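Local coordinates for HD-GYP domain-containing protein (Bdellovibrio bacteriovorus, PDB 3TM8) that binds two iron ions in an HD-GYP domain and probably belongs to the signalling phosphodiesterases that hydrolyse cyclic di-GMP, at residues A[83-86]-A[87-90]; A[142-145]-A[146-150]; A[171-174]-A[175-179]. One frame throughout, in Å; residues are numbered along the deposited sequence. Where two conformers were deposited one is given.

Contact 1: A[83-86]-A[87-90]; sequences NSYR and TYLQ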
loop_
_atom_site.group_PDB
_atom_site.type_symbol
_atom_site.label_atom_id
_atom_site.label_comp_id
_atom_site.label_asym_id
_atom_site.label_seq_id
_atom_site.Cartn_x
_atom_site.Cartn_y
_atom_site.Cartn_z
ATOM N N ASN A 83 3.925 14.418 -21.996
ATOM C CA ASN A 83 2.499 14.650 -22.193
ATOM C C ASN A 83 1.760 13.353 -22.521
ATOM O O ASN A 83 0.654 13.119 -22.031
ATOM C CB ASN A 83 2.241 15.721 -23.262
ATOM C CG ASN A 83 0.767 15.965 -23.489
ATOM O OD1 ASN A 83 0.064 16.453 -22.603
ATOM N ND2 ASN A 83 0.289 15.630 -24.679
ATOM N N SER A 84 2.365 12.511 -23.356
ATOM C CA SER A 84 1.775 11.216 -23.677
ATOM C C SER A 84 1.601 10.361 -22.423
ATOM O O SER A 84 0.575 9.688 -22.251
ATOM C CB SER A 84 2.632 10.476 -24.704
ATOM O OG SER A 84 2.112 9.183 -24.955
ATOM N N TYR A 85 2.599 10.389 -21.541
ATOM C CA TYR A 85 2.524 9.667 -20.275
ATOM C C TYR A 85 1.414 10.222 -19.375
ATOM O O TYR A 85 0.623 9.467 -18.803
ATOM C CB TYR A 85 3.865 9.711 -19.539
ATOM C CG TYR A 85 3.746 9.181 -18.136
ATOM C CD1 TYR A 85 3.652 7.815 -17.891
ATOM C CD2 TYR A 85 3.662 10.049 -17.057
ATOM C CE1 TYR A 85 3.520 7.324 -16.598
ATOM C CE2 TYR A 85 3.526 9.569 -15.765
ATOM C CZ TYR A 85 3.447 8.213 -15.546
ATOM O OH TYR A 85 3.312 7.759 -14.255
ATOM N N ARG A 86 1.352 11.540 -19.248
ATOM C CA ARG A 86 0.340 12.136 -18.383
ATOM C C ARG A 86 -1.068 11.783 -18.848
ATOM O O ARG A 86 -1.956 11.504 -18.031
ATOM C CB ARG A 86 0.510 13.658 -18.299
ATOM C CG ARG A 86 1.739 14.118 -17.507
ATOM C CD ARG A 86 1.681 15.617 -17.218
ATOM N NE ARG A 86 1.572 16.404 -18.444
ATOM C CZ ARG A 86 2.569 17.091 -18.992
ATOM N NH1 ARG A 86 3.763 17.113 -18.414
ATOM N NH2 ARG A 86 2.368 17.770 -20.115
ATOM N N THR A 87 -1.287 11.805 -20.160
ATOM C CA THR A 87 -2.608 11.480 -20.693
ATOM C C THR A 87 -2.903 9.992 -20.537
ATOM O O THR A 87 -4.033 9.611 -20.252
ATOM C CB THR A 87 -2.793 11.930 -22.161
ATOM O OG1 THR A 87 -1.807 11.307 -22.994
ATOM C CG2 THR A 87 -2.680 13.441 -22.266
ATOM N N TYR A 88 -1.883 9.157 -20.707
ATOM C CA TYR A 88 -2.021 7.724 -20.471
ATOM C C TYR A 88 -2.491 7.451 -19.047
ATOM O O TYR A 88 -3.435 6.690 -18.818
ATOM C CB TYR A 88 -0.675 7.038 -20.731
ATOM C CG TYR A 88 -0.543 5.649 -20.151
ATOM C CD1 TYR A 88 -0.902 4.524 -20.890
ATOM C CD2 TYR A 88 -0.039 5.460 -18.867
ATOM C CE1 TYR A 88 -0.778 3.247 -20.356
ATOM C CE2 TYR A 88 0.086 4.200 -18.333
ATOM C CZ TYR A 88 -0.286 3.096 -19.065
ATOM O OH TYR A 88 -0.145 1.846 -18.495
ATOM N N LEU A 89 -1.837 8.091 -18.088
ATOM C CA LEU A 89 -2.154 7.851 -16.689
ATOM C C LEU A 89 -3.554 8.326 -16.330
ATOM O O LEU A 89 -4.321 7.615 -15.677
ATOM C CB LEU A 89 -1.120 8.535 -15.805
ATOM C CG LEU A 89 -1.322 8.331 -14.300
ATOM C CD1 LEU A 89 -1.473 6.847 -13.956
ATOM C CD2 LEU A 89 -0.172 8.953 -13.522
ATOM N N GLN A 90 -3.902 9.524 -16.782
ATOM C CA GLN A 90 -5.205 10.064 -16.435
ATOM C C GLN A 90 -6.313 9.219 -17.057
ATOM O O GLN A 90 -7.332 8.947 -16.413
ATOM C CB GLN A 90 -5.307 11.518 -16.874
ATOM C CG GLN A 90 -6.569 12.220 -16.370
ATOM C CD GLN A 90 -6.701 12.263 -14.840
ATOM O OE1 GLN A 90 -5.711 12.221 -14.101
ATOM N NE2 GLN A 90 -7.938 12.355 -14.365
#

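Contact 2: A[142-145]-A[146-150]; sequences KYVN and FIMSN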
loop_
_atom_site.group_PDB
_atom_site.type_symbol
_atom_site.label_atom_id
_atom_site.label_comp_id
_atom_site.label_asym_id
_atom_site.label_seq_id
_atom_site.Cartn_x
_atom_site.Cartn_y
_atom_site.Cartn_z
ATOM N N LYS A 142 -11.847 7.534 -3.036
ATOM C CA LYS A 142 -12.256 6.842 -4.254
ATOM C C LYS A 142 -12.009 5.344 -4.124
ATOM O O LYS A 142 -12.783 4.532 -4.616
ATOM C CB LYS A 142 -11.520 7.399 -5.478
ATOM C CG LYS A 142 -11.860 8.850 -5.774
ATOM C CD LYS A 142 -10.988 9.420 -6.890
ATOM C CE LYS A 142 -11.161 8.659 -8.194
ATOM N NZ LYS A 142 -12.475 8.908 -8.848
ATOM N N TYR A 143 -10.923 4.984 -3.449
ATOM C CA TYR A 143 -10.574 3.588 -3.234
ATOM C C TYR A 143 -11.594 2.885 -2.338
ATOM O O TYR A 143 -12.039 1.773 -2.643
ATOM C CB TYR A 143 -9.157 3.470 -2.659
ATOM C CG TYR A 143 -8.639 2.057 -2.687
ATOM C CD1 TYR A 143 -8.590 1.338 -3.877
ATOM C CD2 TYR A 143 -8.182 1.434 -1.531
ATOM C CE1 TYR A 143 -8.129 0.048 -3.915
ATOM C CE2 TYR A 143 -7.713 0.134 -1.564
ATOM C CZ TYR A 143 -7.690 -0.551 -2.759
ATOM O OH TYR A 143 -7.240 -1.839 -2.836
ATOM N N VAL A 144 -11.978 3.530 -1.245
ATOM C CA VAL A 144 -13.031 2.967 -0.397
ATOM C C VAL A 144 -14.265 2.675 -1.255
ATOM O O VAL A 144 -14.858 1.593 -1.176
ATOM C CB VAL A 144 -13.429 3.905 0.772
ATOM C CG1 VAL A 144 -14.683 3.380 1.495
ATOM C CG2 VAL A 144 -12.275 4.062 1.748
ATOM N N ASN A 145 -14.652 3.637 -2.087
ATOM C CA ASN A 145 -15.833 3.446 -2.914
ATOM C C ASN A 145 -15.675 2.302 -3.905
ATOM O O ASN A 145 -16.617 1.545 -4.134
ATOM C CB ASN A 145 -16.231 4.738 -3.623
ATOM C CG ASN A 145 -17.498 4.575 -4.423
ATOM O OD1 ASN A 145 -18.543 4.233 -3.871
ATOM N ND2 ASN A 145 -17.418 4.812 -5.726
ATOM N N PHE A 146 -14.488 2.175 -4.491
ATOM C CA PHE A 146 -14.214 1.081 -5.412
ATOM C C PHE A 146 -14.371 -0.277 -4.725
ATOM O O PHE A 146 -15.039 -1.177 -5.243
ATOM C CB PHE A 146 -12.804 1.246 -5.988
ATOM C CG PHE A 146 -12.322 0.071 -6.817
ATOM C CD1 PHE A 146 -12.922 -0.246 -8.030
ATOM C CD2 PHE A 146 -11.248 -0.703 -6.388
ATOM C CE1 PHE A 146 -12.470 -1.319 -8.795
ATOM C CE2 PHE A 146 -10.792 -1.773 -7.145
ATOM C CZ PHE A 146 -11.402 -2.081 -8.354
ATOM N N ILE A 147 -13.753 -0.426 -3.556
ATOM C CA ILE A 147 -13.819 -1.684 -2.825
ATOM C C ILE A 147 -15.254 -1.983 -2.356
ATOM O O ILE A 147 -15.713 -3.127 -2.415
ATOM C CB ILE A 147 -12.857 -1.683 -1.625
ATOM C CG1 ILE A 147 -11.397 -1.552 -2.095
ATOM C CG2 ILE A 147 -13.062 -2.939 -0.769
ATOM C CD1 ILE A 147 -10.895 -2.709 -2.933
ATOM N N MET A 148 -15.976 -0.952 -1.919
ATOM C CA MET A 148 -17.326 -1.132 -1.373
ATOM C C MET A 148 -18.371 -1.392 -2.452
ATOM O O MET A 148 -19.382 -2.042 -2.201
ATOM C CB MET A 148 -17.764 0.094 -0.558
ATOM C CG MET A 148 -17.096 0.260 0.798
ATOM S SD MET A 148 -17.854 1.598 1.749
ATOM C CE MET A 148 -19.355 0.807 2.332
ATOM N N SER A 149 -18.135 -0.869 -3.652
ATOM C CA SER A 149 -19.159 -0.896 -4.703
ATOM C C SER A 149 -18.996 -2.013 -5.726
ATOM O O SER A 149 -19.850 -2.191 -6.595
ATOM C CB SER A 149 -19.207 0.445 -5.443
ATOM O OG SER A 149 -19.432 1.525 -4.558
ATOM N N ASN A 150 -17.895 -2.752 -5.639
ATOM C CA ASN A 150 -17.618 -3.825 -6.581
ATOM C C ASN A 150 -17.323 -5.102 -5.825
ATOM O O ASN A 150 -16.306 -5.194 -5.148
ATOM C CB ASN A 150 -16.423 -3.467 -7.464
ATOM C CG ASN A 150 -16.708 -2.298 -8.372
ATOM O OD1 ASN A 150 -17.244 -2.469 -9.476
ATOM N ND2 ASN A 150 -16.362 -1.094 -7.917
#

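Contact 3: A[171-174]-A[175-179]; sequences GVTV and STLSI. With DMS (dimethyl sulfoxide), chain F.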
loop_
_atom_site.group_PDB
_atom_site.type_symbol
_atom_site.label_atom_id
_atom_site.label_comp_id
_atom_site.label_asym_id
_atom_site.label_seq_id
_atom_site.Cartn_x
_atom_site.Cartn_y
_atom_site.Cartn_z
ATOM N N GLY A 171 1.338 -1.032 1.936
ATOM C CA GLY A 171 0.361 -0.067 2.414
ATOM C C GLY A 171 -0.976 -0.226 1.706
ATOM O O GLY A 171 -2.041 -0.172 2.338
ATOM N N VAL A 172 -0.952 -0.421 0.393
ATOM C CA VAL A 172 -2.215 -0.631 -0.311
ATOM C C VAL A 172 -2.916 -1.903 0.191
ATOM O O VAL A 172 -4.121 -1.908 0.452
ATOM C CB VAL A 172 -2.038 -0.678 -1.847
ATOM C CG1 VAL A 172 -3.395 -0.846 -2.517
ATOM C CG2 VAL A 172 -1.336 0.592 -2.357
ATOM N N THR A 173 -2.146 -2.969 0.373
ATOM C CA THR A 173 -2.722 -4.218 0.847
ATOM C C THR A 173 -3.333 -4.057 2.233
ATOM O O THR A 173 -4.459 -4.489 2.474
ATOM C CB THR A 173 -1.676 -5.338 0.853
ATOM O OG1 THR A 173 -1.323 -5.610 -0.502
ATOM C CG2 THR A 173 -2.254 -6.600 1.473
ATOM N N VAL A 174 -2.591 -3.423 3.132
ATOM C CA VAL A 174 -3.086 -3.203 4.480
ATOM C C VAL A 174 -4.336 -2.310 4.446
ATOM O O VAL A 174 -5.287 -2.549 5.186
ATOM C CB VAL A 174 -1.967 -2.667 5.401
ATOM C CG1 VAL A 174 -2.514 -2.220 6.752
ATOM C CG2 VAL A 174 -0.908 -3.732 5.601
ATOM N N SER A 175 -4.372 -1.318 3.558
ATOM C CA SER A 175 -5.558 -0.471 3.461
ATOM C C SER A 175 -6.775 -1.247 2.965
ATOM O O SER A 175 -7.906 -0.999 3.398
ATOM C CB SER A 175 -5.282 0.743 2.570
ATOM O OG SER A 175 -5.446 0.443 1.193
ATOM N N THR A 176 -6.543 -2.198 2.069
ATOM C CA THR A 176 -7.606 -3.022 1.506
ATOM C C THR A 176 -8.221 -3.910 2.595
ATOM O O THR A 176 -9.451 -3.978 2.745
ATOM C CB THR A 176 -7.066 -3.886 0.348
ATOM O OG1 THR A 176 -6.383 -3.051 -0.600
ATOM C CG2 THR A 176 -8.194 -4.616 -0.367
ATOM N N LEU A 177 -7.361 -4.584 3.357
ATOM C CA LEU A 177 -7.815 -5.405 4.467
ATOM C C LEU A 177 -8.493 -4.538 5.516
ATOM O O LEU A 177 -9.479 -4.949 6.120
ATOM C CB LEU A 177 -6.646 -6.157 5.092
ATOM C CG LEU A 177 -5.923 -7.185 4.222
ATOM C CD1 LEU A 177 -4.663 -7.673 4.927
ATOM C CD2 LEU A 177 -6.841 -8.364 3.881
ATOM N N SER A 178 -7.981 -3.330 5.724
ATOM C CA SER A 178 -8.585 -2.431 6.706
ATOM C C SER A 178 -10.000 -1.987 6.318
ATOM O O SER A 178 -10.888 -1.907 7.172
ATOM C CB SER A 178 -7.694 -1.209 6.957
ATOM O OG SER A 178 -6.465 -1.576 7.570
ATOM N N ILE A 179 -10.209 -1.687 5.040
ATOM C CA ILE A 179 -11.549 -1.321 4.571
ATOM C C ILE A 179 -12.518 -2.476 4.812
ATOM O O ILE A 179 -13.624 -2.289 5.339
ATOM C CB ILE A 179 -11.553 -0.967 3.061
ATOM C CG1 ILE A 179 -10.824 0.358 2.820
ATOM C CG2 ILE A 179 -12.994 -0.904 2.528
ATOM C CD1 ILE A 179 -10.378 0.564 1.377
HETATM S S DMS F . -0.433 -9.103 -1.674
HETATM O O DMS F . 0.258 -7.539 -1.240
HETATM C C1 DMS F . -0.772 -10.011 -0.142
HETATM C C2 DMS F . -2.133 -8.802 -2.193
#

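Contact 1: A[83-86]-A[87-90]
One turn of the amphipathic helix 82-97, lying at the surface of the protein, joins Tyr85 to Leu89 and Asn83 to Thr87 by the i to i+4 spacing of an alpha-helix. Tyr85 and Leu89 lie side by side and point the same way, and the methyl CD2 of Leu89 rests 3.8 Å from the phenol oxygen OH of Tyr85. That ring is swung along the helix because CG stands anti to the backbone N (chi1 170°), and its OH is bonded to Thr30. Tyr88 reaches the loop residues Arg32 to Phe39 that follow strand 23-27: its ring meets Phe39 edge-to-face, and its OH accepts from the backbone N of Arg32. The opposite character appears on the exposed side, where the guanidinium of Arg86, its chain bent at chi3, folds back so that CA of Asn83 sits 3.6 Å above its plane, offset toward the rim. Beneath these side chains run the helical bonds, among them Leu89 N to Tyr85 O at 2.9 Å. Thr87 N gives a straight bond to Asn83 O (3.0 Å, 161°), and Gln90 N likewise meets Arg86 O at 3.0 Å.

Contact 2: A[142-145]-A[146-150]
The aromatic ring of Tyr143 is met by two side chains of the next helical turn, Ile147 and Phe146. Ile147 lays CG1 over one face of the ring in a CH-pi contact, 4.0 Å from the ring centroid and 15° off the normal, while its terminal CD1 reaches on to the phenol end, 3.8 Å from Tyr143 OH. This approach follows from the first torsion of Ile147, which sets CG1 beside the backbone N (chi1 -63°) and so back toward the preceding turn. Phe146 comes obliquely, its CD2 lying 4.1 Å from CE1 of Tyr143, and the tyrosine atom sits near the plane of the phenylalanine ring, at its edge. Helix 130-149 packs here against several others of the all-helical part of the chain: Tyr143 and Phe146 touch Ile112 of helix 105-125, Tyr143 and Val144 touch Thr197 of helix 190-202, and the phenol oxygen of Tyr143 is bonded to Thr176. A quarter-turn away, Val144 and Met148 run alongside each other, with the thioether SD of Met148, in one of its two conformers, 3.6 Å from the methyl CG1 of Val144. Beyond them the character becomes polar as the helix nears its C-terminal end. Ser149 turns OG back between two oxygens of Asn145, 2.8 Å from the backbone O of Asn145 and 2.9 Å from its side-chain OD1, and the one hydroxyl proton could serve either. At the last step Asn150, already outside the helix, directs ND2 to Phe146 O at 3.0 Å, nearly straight (170°) and on a lone pair in the carbonyl plane; the same amide also bonds to Asp99 and, through OD1, to Arg108.

Contact 3: A[171-174]-A[175-179]
The carbonyl oxygen of Val172 is gripped by three donors from the next turn: the backbone N of Thr176 at 2.9 Å, the hydroxyl OG1 of Thr176 at 2.7 Å and the hydroxyl OG of Ser175 at 2.8 Å. The two hydroxyls approach differently. Thr176 OG1 stands above the carbonyl plane, 40° out of it, whereas Ser175 OG is tilted by only 22° and lies at a more bent angle to the C=O. Ser175 reaches this acceptor on the turn before because its OG sits between its own backbone N and carbonyl carbon (chi1 84°). Val174 O repeats the theme with two donors, Ser178 N and Ser178 OG, the hydroxyl at 2.8 Å and on the opposite face of the carbonyl plane from the amide. These bonds to Val172 O and Val174 O satisfy hydroxyls on a buried helix. Thr173 OG1, set beside its backbone N as in Thr176 and Ser178, donates to the oxygen of a dimethyl sulfoxide, Thr173 OG1 to DMS O 2.6 Å, a molecule probably left from the crystallisation liquor; it also has a weak bond to His169 O. Farther out, Ser175 touches Ala200 of helix 190-202, and Ser178 touches Leu280 and Ala284 of helix 276-293. The segment follows directly on the iron ligand His170, and the Val174 side chain comes about 5 Å from an iron ion. It thus belongs to the buried metal-bearing helix 167-185 of the HD domain, packed between helices 130-149, 190-202 and 276-293, the last carrying the iron ligand Asn285.

How the contacts relate
All three contacts are turns within single helices, yet their setting grades from surface to core. Contact 1 lies on helix 82-97 at the periphery, contact 2 is partly buried, and contact 3 lies wholly buried near the middle of the chain, beside the metal site. Contacts 2 and 3 touch one another across helices 130-149 and 167-185, whereas contact 1 comes no nearer than about 8 Å to contact 2 and 13 Å to contact 3, nearest atoms. Chemistry follows place: charged and amide groups face outward in contact 1, contact 2 has an aromatic, aliphatic interior with a polar helix end, and contact 3 buries small hydroxyls folded onto backbone carbonyls.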